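Local coordinates for cyanuric acid amidohydrolase (Azorhizobium caulinodans, PDB 4NQ3), which catalyses the hydrolytic opening of the s-triazine ring of cyanuric acid, giving carboxybiuret, which then decarboxylates spontaneously to biuret, at residues A[120-125]-A[185-190]. Numbering follows the deposited sequence.
Sequences EALGRM and GLSRGA. With BR8 (barbituric acid), chain C.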
loop_
_atom_site.group_PDB
_atom_site.type_symbol
_atom_site.label_atom_id
_atom_site.label_comp_id
_atom_site.label_asym_id
_atom_site.label_seq_id
_atom_site.Cartn_x
_atom_site.Cartn_y
_atom_site.Cartn_z
ATOM N N GLU A 120 -13.108 17.403 20.684
ATOM C CA GLU A 120 -14.498 17.558 20.269
ATOM C C GLU A 120 -14.715 18.882 19.550
ATOM O O GLU A 120 -15.837 19.193 19.137
ATOM C CB GLU A 120 -15.428 17.429 21.467
ATOM C CG GLU A 120 -15.166 18.433 22.563
ATOM C CD GLU A 120 -14.065 17.995 23.519
ATOM O OE1 GLU A 120 -14.108 18.404 24.702
ATOM O OE2 GLU A 120 -13.172 17.219 23.092
ATOM N N ALA A 121 -13.648 19.670 19.434
ATOM C CA ALA A 121 -13.703 20.902 18.657
ATOM C C ALA A 121 -13.209 20.686 17.216
ATOM O O ALA A 121 -13.545 21.447 16.319
ATOM C CB ALA A 121 -12.905 21.977 19.330
ATOM N N LEU A 122 -12.428 19.635 17.001
ATOM C CA LEU A 122 -11.828 19.375 15.691
ATOM C C LEU A 122 -12.931 19.186 14.664
ATOM O O LEU A 122 -13.914 18.504 14.920
ATOM C CB LEU A 122 -10.901 18.147 15.756
ATOM C CG LEU A 122 -10.182 17.704 14.476
ATOM C CD1 LEU A 122 -8.745 17.253 14.762
ATOM C CD2 LEU A 122 -10.963 16.589 13.777
ATOM N N GLY A 123 -12.800 19.840 13.518
ATOM C CA GLY A 123 -13.812 19.748 12.469
ATOM C C GLY A 123 -15.095 20.508 12.804
ATOM O O GLY A 123 -16.101 20.386 12.110
ATOM N N ARG A 124 -15.059 21.330 13.848
ATOM C CA ARG A 124 -16.243 22.087 14.257
ATOM C C ARG A 124 -15.903 23.559 14.498
ATOM O O ARG A 124 -14.744 23.940 14.395
ATOM C CB ARG A 124 -16.853 21.445 15.495
ATOM C CG ARG A 124 -17.337 20.030 15.242
ATOM C CD ARG A 124 -17.830 19.415 16.513
ATOM N NE ARG A 124 -18.521 18.143 16.319
ATOM C CZ ARG A 124 -18.568 17.189 17.248
ATOM N NH1 ARG A 124 -17.984 17.373 18.419
ATOM N NH2 ARG A 124 -19.202 16.054 17.026
HETATM N N MSE A 125 -16.890 24.393 14.807
HETATM C CA MSE A 125 -16.630 25.839 14.915
HETATM C C MSE A 125 -15.551 26.201 15.937
HETATM O O MSE A 125 -14.852 27.207 15.777
HETATM C CB MSE A 125 -17.907 26.590 15.259
HETATM C CG MSE A 125 -18.968 26.466 14.194
HETATM SE SE MSE A 125 -18.407 27.282 12.549
HETATM C CE MSE A 125 -18.068 29.109 13.190
ATOM N N GLY A 185 -9.225 15.401 6.992
ATOM C CA GLY A 185 -9.934 16.283 6.092
ATOM C C GLY A 185 -10.726 17.332 6.873
ATOM O O GLY A 185 -10.691 18.519 6.523
ATOM N N LEU A 186 -11.418 16.904 7.936
ATOM C CA LEU A 186 -12.226 17.815 8.743
ATOM C C LEU A 186 -11.313 18.868 9.366
ATOM O O LEU A 186 -11.623 20.068 9.394
ATOM C CB LEU A 186 -13.005 17.056 9.837
ATOM C CG LEU A 186 -14.156 16.219 9.261
ATOM C CD1 LEU A 186 -14.830 15.330 10.251
ATOM C CD2 LEU A 186 -15.114 17.146 8.656
ATOM N N SER A 187 -10.176 18.417 9.877
ATOM C CA SER A 187 -9.281 19.348 10.527
ATOM C C SER A 187 -8.720 20.359 9.515
ATOM O O SER A 187 -8.643 21.560 9.817
ATOM C CB SER A 187 -8.160 18.619 11.250
ATOM O OG SER A 187 -7.323 19.587 11.861
ATOM N N ARG A 188 -8.326 19.887 8.328
ATOM C CA ARG A 188 -7.850 20.804 7.299
ATOM C C ARG A 188 -8.973 21.768 6.924
ATOM O O ARG A 188 -8.754 22.976 6.793
ATOM C CB ARG A 188 -7.365 20.058 6.040
ATOM C CG ARG A 188 -6.040 19.310 6.143
ATOM C CD ARG A 188 -5.618 18.723 4.792
ATOM N NE ARG A 188 -6.616 17.771 4.329
ATOM C CZ ARG A 188 -6.460 16.447 4.351
ATOM N NH1 ARG A 188 -5.325 15.920 4.792
ATOM N NH2 ARG A 188 -7.430 15.647 3.921
ATOM N N GLY A 189 -10.179 21.225 6.780
ATOM C CA GLY A 189 -11.330 21.996 6.358
ATOM C C GLY A 189 -11.707 23.082 7.342
ATOM O O GLY A 189 -11.917 24.231 6.940
ATOM N N ALA A 190 -11.818 22.722 8.622
ATOM C CA ALA A 190 -12.143 23.704 9.653
ATOM C C ALA A 190 -11.078 24.792 9.721
ATOM O O ALA A 190 -11.389 25.968 9.791
ATOM C CB ALA A 190 -12.310 23.051 10.985
HETATM N N1 BR8 C . -0.621 16.012 6.068
HETATM C C2 BR8 C . 0.577 15.671 5.541
HETATM O O2 BR8 C . 1.404 15.167 6.277
HETATM N N3 BR8 C . 0.837 15.878 4.216
HETATM C C4 BR8 C . -0.127 16.449 3.345
HETATM O O4 BR8 C . 0.141 16.613 2.160
HETATM C C5 BR8 C . -1.502 16.918 3.824
HETATM C C6 BR8 C . -1.627 16.603 5.308
HETATM O O8 BR8 C . -2.659 16.869 5.881
#
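Ser-187 OG, held by hydrogen bonds to Gln-127 NE2 and Pro-158 O, lies 4.0 Å from Leu-122 CD1, while the CB of the same serine takes the packing of the 120-125 loop. Leu-122, with CG anti to its own N (chi1 180°), lays CD1 alongside Ser-187 CB at 3.8 Å. Next to it the type II turn from Ala-121 to Arg-124 brings Gly-123 close to the helix: its CA sits 3.9 Å from both Leu-186 CB and Ala-190 CB, at a position where phi is positive (73°), which favours glycine, and a CB would point toward the helix. No hydrogen bond joins the two segments; Gln-127 bridges them, its OE1 taking the N-H of Gly-123. One residue along the helix from Ser-187, Arg-188 takes no part in the packing against the loop; a bend at chi3 (-61°) brings NH1 to barbituric acid O8 at 3.0 Å, the oxygen lying in the guanidinium plane, while NE forms a salt bridge to Glu-337. Shortened to an alanine, this position is likely to lose the donor to O8 and the salt bridge to Glu-337. Helix 180-199 thus packs against a turn while supplying one arginine to the threefold substrate pocket of the cyclic amide hydrolases, alongside Arg-52 and Arg-314.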